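Local coordinates for protein WZI (Escherichia coli, PDB 2YNK) that acts as an outer-membrane lectin, a carbohydrate-binding beta-barrel that underpins assembly of the group 1 capsule on the cell surface, at residues D9-L14 / Q84-T89; L17-V22 / D274-L279; P395-I400 / F404-T409. One frame throughout, in Å; residues are numbered along the deposited sequence.

Contact 1. Residues D9-L14 / Q84-T89; sequences DLRNDL and QGFGQT
R11 reaches out of helix 8-19 and lays its aliphatic chain over one face of the F86 ring. Its CB starts the contact at the far rim of the ring, 3.6 Å from F86 CE1, and CG follows a little farther from the same atom. CD is the central piece: it sits over the middle of the ring, 3.5 Å from the F86 centroid, a CH-pi contact almost on the ring normal. Beyond it the guanidinium goes on toward the root of the ring, where R11 NH1 comes within 3.5 Å of F86 CD2. R11 CZ stands 4.7 Å from the F86 centroid and 21° off the normal, which makes a cation-pi pair, yet the two planes are 78° apart, so the guanidinium does not stack flat on the ring. F86 holds its ring away from its own backbone N (chi1 175°), which sends it out of the loop toward the helix. Within the loop, G85 to Q88 form a type II turn, closed by Q88 N to G85 O; Q88 NE2 adds a bond to F86 O at 2.7 Å. W30 and W151 meet the F86 ring edge-to-face, and R11 NH1 also donates to G155 O, while Y156 gives R11 a second cation-pi partner. The buried cation is thus probably stabilised by two aromatic rings and a backbone carbonyl, where the N-terminal helix meets the loop between strands 69-76 and 95-104 inside the barrel.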
loop_
_atom_site.group_PDB
_atom_site.type_symbol
_atom_site.label_atom_id
_atom_site.label_comp_id
_atom_site.label_asym_id
_atom_site.label_seq_id
_atom_site.Cartn_x
_atom_site.Cartn_y
_atom_site.Cartn_z
ATOM N N ASP A 9 -7.938 7.664 -1.148
ATOM C CA ASP A 9 -8.482 8.812 -1.865
ATOM C C ASP A 9 -7.385 9.640 -2.525
ATOM O O ASP A 9 -7.504 9.993 -3.701
ATOM C CB ASP A 9 -9.330 9.689 -0.936
ATOM C CG ASP A 9 -10.736 9.141 -0.731
ATOM O OD1 ASP A 9 -11.078 8.125 -1.374
ATOM O OD2 ASP A 9 -11.509 9.726 0.068
ATOM N N LEU A 10 -6.316 9.921 -1.779
ATOM C CA LEU A 10 -5.179 10.687 -2.307
ATOM C C LEU A 10 -4.531 9.990 -3.500
ATOM O O LEU A 10 -4.296 10.610 -4.549
ATOM C CB LEU A 10 -4.113 10.911 -1.225
ATOM C CG LEU A 10 -2.976 11.869 -1.611
ATOM C CD1 LEU A 10 -3.539 13.274 -1.807
ATOM C CD2 LEU A 10 -1.860 11.880 -0.574
ATOM N N ARG A 11 -4.237 8.704 -3.315
ATOM C CA ARG A 11 -3.543 7.913 -4.320
ATOM C C ARG A 11 -4.301 7.887 -5.629
ATOM O O ARG A 11 -3.697 8.020 -6.677
ATOM C CB ARG A 11 -3.313 6.462 -3.843
ATOM C CG ARG A 11 -2.811 5.571 -4.969
ATOM C CD ARG A 11 -2.163 4.272 -4.543
ATOM N NE ARG A 11 -1.654 3.619 -5.747
ATOM C CZ ARG A 11 -1.529 2.309 -5.937
ATOM N NH1 ARG A 11 -1.853 1.441 -4.990
ATOM N NH2 ARG A 11 -1.071 1.864 -7.104
ATOM N N ASN A 12 -5.611 7.683 -5.573
ATOM C CA ASN A 12 -6.408 7.587 -6.793
ATOM C C ASN A 12 -6.460 8.952 -7.529
ATOM O O ASN A 12 -6.387 9.011 -8.758
ATOM C CB ASN A 12 -7.817 7.066 -6.483
ATOM C CG ASN A 12 -7.811 5.652 -5.899
ATOM O OD1 ASN A 12 -8.304 5.429 -4.793
ATOM N ND2 ASN A 12 -7.249 4.697 -6.635
ATOM N N ASP A 13 -6.561 10.034 -6.759
ATOM C CA ASP A 13 -6.517 11.384 -7.291
ATOM C C ASP A 13 -5.149 11.711 -7.928
ATOM O O ASP A 13 -5.089 12.269 -9.024
ATOM C CB ASP A 13 -6.889 12.402 -6.196
ATOM C CG ASP A 13 -8.404 12.549 -6.013
ATOM O OD1 ASP A 13 -9.150 11.673 -6.491
ATOM O OD2 ASP A 13 -8.862 13.540 -5.402
ATOM N N LEU A 14 -4.060 11.352 -7.256
ATOM C CA LEU A 14 -2.725 11.539 -7.826
ATOM C C LEU A 14 -2.545 10.681 -9.073
ATOM O O LEU A 14 -1.994 11.143 -10.071
ATOM C CB LEU A 14 -1.630 11.186 -6.811
ATOM C CG LEU A 14 -1.401 12.133 -5.630
ATOM C CD1 LEU A 14 -0.208 11.655 -4.817
ATOM C CD2 LEU A 14 -1.187 13.560 -6.110
ATOM N N GLN A 84 -8.611 -6.987 0.653
ATOM C CA GLN A 84 -8.830 -5.566 0.362
ATOM C C GLN A 84 -7.577 -4.896 -0.160
ATOM O O GLN A 84 -6.460 -5.326 0.099
ATOM C CB GLN A 84 -9.289 -4.816 1.611
ATOM C CG GLN A 84 -10.538 -5.373 2.249
ATOM C CD GLN A 84 -11.719 -5.325 1.324
ATOM O OE1 GLN A 84 -12.318 -4.266 1.126
ATOM N NE2 GLN A 84 -12.070 -6.475 0.747
ATOM N N GLY A 85 -7.774 -3.796 -0.868
ATOM C CA GLY A 85 -6.681 -3.144 -1.561
ATOM C C GLY A 85 -5.872 -2.159 -0.751
ATOM O O GLY A 85 -5.982 -2.045 0.467
ATOM N N PHE A 86 -5.027 -1.455 -1.477
ATOM C CA PHE A 86 -4.256 -0.356 -0.958
ATOM C C PHE A 86 -5.096 0.492 -0.026
ATOM O O PHE A 86 -6.157 0.995 -0.399
ATOM C CB PHE A 86 -3.742 0.477 -2.128
ATOM C CG PHE A 86 -3.024 1.709 -1.719
ATOM C CD1 PHE A 86 -3.717 2.888 -1.531
ATOM C CD2 PHE A 86 -1.659 1.693 -1.537
ATOM C CE1 PHE A 86 -3.060 4.032 -1.154
ATOM C CE2 PHE A 86 -0.992 2.838 -1.169
ATOM C CZ PHE A 86 -1.699 4.011 -0.969
ATOM N N GLY A 87 -4.611 0.600 1.204
ATOM C CA GLY A 87 -5.219 1.420 2.234
ATOM C C GLY A 87 -6.543 0.927 2.784
ATOM O O GLY A 87 -7.230 1.681 3.477
ATOM N N GLN A 88 -6.921 -0.316 2.508
ATOM C CA GLN A 88 -8.270 -0.772 2.868
ATOM C C GLN A 88 -8.375 -1.997 3.825
ATOM O O GLN A 88 -9.488 -2.434 4.111
ATOM C CB GLN A 88 -9.080 -1.001 1.586
ATOM C CG GLN A 88 -9.465 0.295 0.873
ATOM C CD GLN A 88 -9.629 0.118 -0.631
ATOM O OE1 GLN A 88 -10.666 -0.349 -1.100
ATOM N NE2 GLN A 88 -8.599 0.498 -1.396
ATOM N N THR A 89 -7.258 -2.525 4.334
ATOM C CA THR A 89 -7.304 -3.633 5.310
ATOM C C THR A 89 -7.386 -3.076 6.735
ATOM O O THR A 89 -6.398 -2.577 7.267
ATOM C CB THR A 89 -6.069 -4.590 5.226
ATOM O OG1 THR A 89 -5.991 -5.224 3.936
ATOM C CG2 THR A 89 -6.155 -5.685 6.294
#

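Contact 2. Residues L17-V22 / D274-L279; sequences LSDRGV and DFKFKL
K276 and D19 form the salt bridge that ties the end of helix 8-19 to strand 268-278. K276 NZ lies 2.8 Å from D19 OD1, on the syn lone pair of that oxygen, and makes a weaker bond of 3.1 Å to D19 OD2, so the ammonium addresses both carboxylate oxygens. The lysine gets there fully stretched: CG is anti to the backbone N (chi1 -176°), and the rest of the chain stays extended as far as NZ. Beside this pair K278, bent in its outer half, passes S18, with K278 CE 4.1 Å from S18 OG. A water adds a backbone link, donating to D19 O at 2.7 Å and accepting weakly from L279 N.

Farther out, S288 OG bonds D19 OD2 and E313 OE2 pairs with K276 NZ, so the ammonium serves two acids, D19 and E313. On the helix side G21, at positive phi, closes a Schellman motif that ends the helix just after D19. With D19 OD2 close to E313 OE1, the positive charge of K276 probably offsets the repulsion between the two carboxylates, consistent with a mixed charged and polar network joining the helix end to the barrel wall.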
loop_
_atom_site.group_PDB
_atom_site.type_symbol
_atom_site.label_atom_id
_atom_site.label_comp_id
_atom_site.label_asym_id
_atom_site.label_seq_id
_atom_site.Cartn_x
_atom_site.Cartn_y
_atom_site.Cartn_z
ATOM N N LEU A 17 -4.297 12.155 -12.080
ATOM C CA LEU A 17 -3.547 13.282 -12.614
ATOM C C LEU A 17 -2.278 12.836 -13.351
ATOM O O LEU A 17 -1.920 13.402 -14.391
ATOM C CB LEU A 17 -3.198 14.257 -11.481
ATOM C CG LEU A 17 -4.397 15.012 -10.897
ATOM C CD1 LEU A 17 -4.124 15.442 -9.468
ATOM C CD2 LEU A 17 -4.749 16.215 -11.768
ATOM N N SER A 18 -1.613 11.813 -12.817
ATOM C CA SER A 18 -0.330 11.359 -13.357
ATOM C C SER A 18 -0.500 10.653 -14.693
ATOM O O SER A 18 0.256 10.898 -15.627
ATOM C CB SER A 18 0.383 10.439 -12.355
ATOM O OG SER A 18 1.395 9.660 -12.976
ATOM N N ASP A 19 -1.497 9.785 -14.782
ATOM C CA ASP A 19 -1.701 8.981 -15.983
ATOM C C ASP A 19 -2.291 9.794 -17.128
ATOM O O ASP A 19 -2.200 9.397 -18.278
ATOM C CB ASP A 19 -2.597 7.780 -15.674
ATOM C CG ASP A 19 -1.884 6.710 -14.864
ATOM O OD1 ASP A 19 -0.844 7.006 -14.233
ATOM O OD2 ASP A 19 -2.366 5.560 -14.865
ATOM N N ARG A 20 -2.903 10.925 -16.800
ATOM C CA ARG A 20 -3.393 11.865 -17.794
ATOM C C ARG A 20 -2.332 12.887 -18.170
ATOM O O ARG A 20 -2.613 13.789 -18.939
ATOM C CB ARG A 20 -4.616 12.612 -17.264
ATOM C CG ARG A 20 -5.843 11.740 -17.064
ATOM C CD ARG A 20 -7.016 12.557 -16.550
ATOM N NE ARG A 20 -7.465 13.536 -17.538
ATOM C CZ ARG A 20 -8.233 13.263 -18.590
ATOM N NH1 ARG A 20 -8.659 12.028 -18.817
ATOM N NH2 ARG A 20 -8.575 14.239 -19.429
ATOM N N GLY A 21 -1.129 12.772 -17.612
ATOM C CA GLY A 21 -0.038 13.682 -17.943
ATOM C C GLY A 21 -0.110 15.080 -17.342
ATOM O O GLY A 21 0.734 15.918 -17.641
ATOM N N VAL A 22 -1.095 15.344 -16.492
ATOM C CA VAL A 22 -1.215 16.642 -15.836
ATOM C C VAL A 22 -0.123 16.879 -14.797
ATOM O O VAL A 22 0.209 18.023 -14.511
ATOM C CB VAL A 22 -2.563 16.780 -15.126
ATOM C CG1 VAL A 22 -2.662 18.128 -14.426
ATOM C CG2 VAL A 22 -3.702 16.573 -16.114
ATOM N N ASP A 274 9.351 -4.332 -10.607
ATOM C CA ASP A 274 8.039 -3.858 -11.033
ATOM C C ASP A 274 8.194 -2.816 -12.131
ATOM O O ASP A 274 9.273 -2.254 -12.312
ATOM C CB ASP A 274 7.227 -3.296 -9.855
ATOM C CG ASP A 274 8.101 -2.714 -8.744
ATOM O OD1 ASP A 274 8.766 -3.491 -8.005
ATOM O OD2 ASP A 274 8.107 -1.475 -8.591
ATOM N N PHE A 275 7.120 -2.584 -12.879
ATOM C CA PHE A 275 7.100 -1.522 -13.885
ATOM C C PHE A 275 5.699 -0.928 -14.002
ATOM O O PHE A 275 4.708 -1.568 -13.636
ATOM C CB PHE A 275 7.550 -2.052 -15.257
ATOM C CG PHE A 275 6.462 -2.765 -16.009
ATOM C CD1 PHE A 275 5.589 -2.057 -16.833
ATOM C CD2 PHE A 275 6.286 -4.136 -15.866
ATOM C CE1 PHE A 275 4.570 -2.710 -17.504
ATOM C CE2 PHE A 275 5.270 -4.796 -16.538
ATOM C CZ PHE A 275 4.411 -4.084 -17.357
ATOM N N LYS A 276 5.636 0.299 -14.505
ATOM C CA LYS A 276 4.383 0.911 -14.934
ATOM C C LYS A 276 4.652 1.679 -16.241
ATOM O O LYS A 276 5.612 2.452 -16.324
ATOM C CB LYS A 276 3.808 1.839 -13.844
ATOM C CG LYS A 276 2.444 2.425 -14.206
ATOM C CD LYS A 276 1.854 3.364 -13.162
ATOM C CE LYS A 276 0.618 4.084 -13.714
ATOM N NZ LYS A 276 -0.291 4.695 -12.693
ATOM N N PHE A 277 3.808 1.451 -17.251
ATOM C CA PHE A 277 3.973 2.068 -18.565
ATOM C C PHE A 277 2.774 2.937 -18.934
ATOM O O PHE A 277 1.692 2.424 -19.187
ATOM C CB PHE A 277 4.174 0.990 -19.631
ATOM C CG PHE A 277 4.532 1.541 -20.984
ATOM C CD1 PHE A 277 5.842 1.893 -21.280
ATOM C CD2 PHE A 277 3.564 1.709 -21.962
ATOM C CE1 PHE A 277 6.177 2.403 -22.527
ATOM C CE2 PHE A 277 3.894 2.215 -23.207
ATOM C CZ PHE A 277 5.202 2.561 -23.491
ATOM N N LYS A 278 2.976 4.252 -18.970
ATOM C CA LYS A 278 1.903 5.203 -19.299
ATOM C C LYS A 278 1.762 5.323 -20.809
ATOM O O LYS A 278 2.763 5.380 -21.519
ATOM C CB LYS A 278 2.199 6.584 -18.703
ATOM C CG LYS A 278 2.193 6.623 -17.180
ATOM C CD LYS A 278 2.917 7.844 -16.619
ATOM C CE LYS A 278 3.779 7.475 -15.415
ATOM N NZ LYS A 278 4.867 6.494 -15.733
ATOM N N LEU A 279 0.523 5.359 -21.297
ATOM C CA LEU A 279 0.256 5.476 -22.734
ATOM C C LEU A 279 -0.031 6.914 -23.182
ATOM O O LEU A 279 0.073 7.221 -24.365
ATOM C CB LEU A 279 -0.903 4.556 -23.155
ATOM C CG LEU A 279 -0.572 3.068 -23.329
ATOM C CD1 LEU A 279 -1.821 2.255 -23.651
ATOM C CD2 LEU A 279 0.479 2.871 -24.412
HETATM O O HOH W 1 -1.054 7.115 -19.131
#

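Contact 3. Residues P395-I400 / F404-T409; sequences PENQSI and FPHADT
N397 OD1 accepts the backbone N-H of A407, and this 3.0 Å bond from A407 N is the one hydrogen bond between 395-400 and 404-409. The N-H points well at the oxygen, with an angle of 167°, but A407 N lies above the carbonyl plane of the amide, 62° out of it, and so approaches over the amide's face. The torsion behind this is chi1 of -66°, which leaves CG opposite the carbonyl carbon of N397 and swings the amide across to the other segment. The rest of the amide lies along A407: N397 ND2 is 3.3 Å from A407 CB, while N397 OD1 also sits 3.4 Å from H406 CA. From the same arm as N397, P395 O rests 3.7 Å from A407 CB. Within 404-409 itself, P405 CG covers one face of the H406 imidazole, over its centre. Where the two touching parts meet they run in nearly opposite directions, as expected for a chain that doubles back over a few residues. Q398 NE2 bonds N340 OD1, and N394 ND2, just before the segment, bonds F404 O. All this is a surface loop joining strands 383-393 and 408-422, antiparallel neighbours in the barrel; D408 begins the second strand, pairing through its backbone with V393 and reaching N437 and N438 with its carboxylate.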
loop_
_atom_site.group_PDB
_atom_site.type_symbol
_atom_site.label_atom_id
_atom_site.label_comp_id
_atom_site.label_asym_id
_atom_site.label_seq_id
_atom_site.Cartn_x
_atom_site.Cartn_y
_atom_site.Cartn_z
ATOM N N PRO A 395 -4.884 -22.956 -1.028
ATOM C CA PRO A 395 -5.264 -24.305 -1.450
ATOM C C PRO A 395 -4.706 -25.429 -0.559
ATOM O O PRO A 395 -5.288 -26.510 -0.517
ATOM C CB PRO A 395 -4.688 -24.400 -2.866
ATOM C CG PRO A 395 -3.557 -23.440 -2.878
ATOM C CD PRO A 395 -4.004 -22.303 -2.011
ATOM N N GLU A 396 -3.599 -25.166 0.137
ATOM C CA GLU A 396 -2.973 -26.133 1.048
ATOM C C GLU A 396 -3.395 -25.976 2.513
ATOM O O GLU A 396 -2.780 -26.574 3.394
ATOM C CB GLU A 396 -1.441 -26.025 0.951
ATOM C CG GLU A 396 -0.871 -26.335 -0.427
ATOM C CD GLU A 396 -1.247 -27.724 -0.913
ATOM O OE1 GLU A 396 -1.252 -28.671 -0.091
ATOM O OE2 GLU A 396 -1.557 -27.867 -2.117
ATOM N N ASN A 397 -4.438 -25.190 2.769
ATOM C CA ASN A 397 -4.938 -24.939 4.131
ATOM C C ASN A 397 -3.836 -24.696 5.159
ATOM O O ASN A 397 -3.852 -25.263 6.246
ATOM C CB ASN A 397 -5.864 -26.066 4.587
ATOM C CG ASN A 397 -7.137 -26.136 3.773
ATOM O OD1 ASN A 397 -8.180 -25.640 4.185
ATOM N ND2 ASN A 397 -7.057 -26.742 2.605
ATOM N N GLN A 398 -2.896 -23.831 4.796
ATOM C CA GLN A 398 -1.750 -23.496 5.633
ATOM C C GLN A 398 -2.184 -22.700 6.856
ATOM O O GLN A 398 -2.810 -21.645 6.728
ATOM C CB GLN A 398 -0.725 -22.654 4.847
ATOM C CG GLN A 398 -0.278 -23.245 3.514
ATOM C CD GLN A 398 0.638 -22.335 2.719
ATOM O OE1 GLN A 398 0.447 -21.109 2.657
ATOM N NE2 GLN A 398 1.636 -22.930 2.086
ATOM N N SER A 399 -1.832 -23.201 8.039
ATOM C CA SER A 399 -2.071 -22.486 9.292
ATOM C C SER A 399 -1.362 -21.111 9.377
ATOM O O SER A 399 -1.850 -20.206 10.049
ATOM C CB SER A 399 -1.614 -23.345 10.453
ATOM O OG SER A 399 -0.222 -23.614 10.340
ATOM N N ILE A 400 -0.229 -20.939 8.706
ATOM C CA ILE A 400 0.542 -19.710 8.888
ATOM C C ILE A 400 -0.199 -18.434 8.403
ATOM O O ILE A 400 0.165 -17.314 8.773
ATOM C CB ILE A 400 1.951 -19.816 8.259
ATOM C CG1 ILE A 400 1.901 -19.815 6.713
ATOM C CG2 ILE A 400 2.657 -21.056 8.791
ATOM C CD1 ILE A 400 3.265 -19.694 6.054
ATOM N N PHE A 404 -6.603 -15.947 5.441
ATOM C CA PHE A 404 -7.403 -16.899 4.691
ATOM C C PHE A 404 -7.022 -18.316 5.079
ATOM O O PHE A 404 -6.278 -18.977 4.371
ATOM C CB PHE A 404 -7.270 -16.608 3.209
ATOM C CG PHE A 404 -7.879 -15.301 2.843
ATOM C CD1 PHE A 404 -9.234 -15.221 2.561
ATOM C CD2 PHE A 404 -7.123 -14.126 2.884
ATOM C CE1 PHE A 404 -9.815 -14.001 2.257
ATOM C CE2 PHE A 404 -7.701 -12.907 2.594
ATOM C CZ PHE A 404 -9.050 -12.842 2.275
ATOM N N PRO A 405 -7.526 -18.768 6.240
ATOM C CA PRO A 405 -7.128 -20.040 6.841
ATOM C C PRO A 405 -7.407 -21.261 5.975
ATOM O O PRO A 405 -6.637 -22.211 6.024
ATOM C CB PRO A 405 -7.955 -20.099 8.126
ATOM C CG PRO A 405 -9.099 -19.171 7.891
ATOM C CD PRO A 405 -8.526 -18.072 7.066
ATOM N N HIS A 406 -8.458 -21.203 5.162
ATOM C CA HIS A 406 -8.956 -22.370 4.448
ATOM C C HIS A 406 -8.867 -22.249 2.960
ATOM O O HIS A 406 -8.909 -21.143 2.401
ATOM C CB HIS A 406 -10.406 -22.615 4.837
ATOM C CG HIS A 406 -10.651 -22.527 6.325
ATOM N ND1 HIS A 406 -9.866 -23.156 7.223
ATOM C CD2 HIS A 406 -11.622 -21.843 7.059
ATOM C CE1 HIS A 406 -10.314 -22.895 8.467
ATOM N NE2 HIS A 406 -11.389 -22.088 8.364
ATOM N N ALA A 407 -8.753 -23.400 2.300
ATOM C CA ALA A 407 -8.856 -23.460 0.850
ATOM C C ALA A 407 -10.275 -23.073 0.452
ATOM O O ALA A 407 -11.246 -23.718 0.860
ATOM C CB ALA A 407 -8.504 -24.839 0.331
ATOM N N ASP A 408 -10.384 -21.994 -0.322
ATOM C CA ASP A 408 -11.679 -21.462 -0.714
ATOM C C ASP A 408 -11.603 -20.815 -2.096
ATOM O O ASP A 408 -10.535 -20.416 -2.535
ATOM C CB ASP A 408 -12.129 -20.447 0.333
ATOM C CG ASP A 408 -13.633 -20.374 0.479
ATOM O OD1 ASP A 408 -14.354 -20.814 -0.447
ATOM O OD2 ASP A 408 -14.102 -19.873 1.533
ATOM N N THR A 409 -12.735 -20.752 -2.790
ATOM C CA THR A 409 -12.874 -19.945 -4.006
ATOM C C THR A 409 -13.859 -18.824 -3.707
ATOM O O THR A 409 -14.998 -19.077 -3.327
ATOM C CB THR A 409 -13.396 -20.754 -5.205
ATOM O OG1 THR A 409 -12.435 -21.755 -5.559
ATOM C CG2 THR A 409 -13.633 -19.841 -6.409
#

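In the fold
Contacts 1 and 2 share helix 8-19 and lie 16 Å apart between centres: the earlier part of the helix meets the 84-89 loop, and its last turn meets strand 268-278. Their segments alternate along the chain; one helix thus touches both the 84-89 loop and barrel strand 268-278. Contact 3 stands apart, 26 Å from contact 1 and 36 Å from contact 2 between centres, on a loop between two strands of the sheet that contact 2 also reaches. Its nearest atoms are about 6 Å from those of contact 1, without touching. The residues lining the dodecane and octane sites belong to none of the six segments.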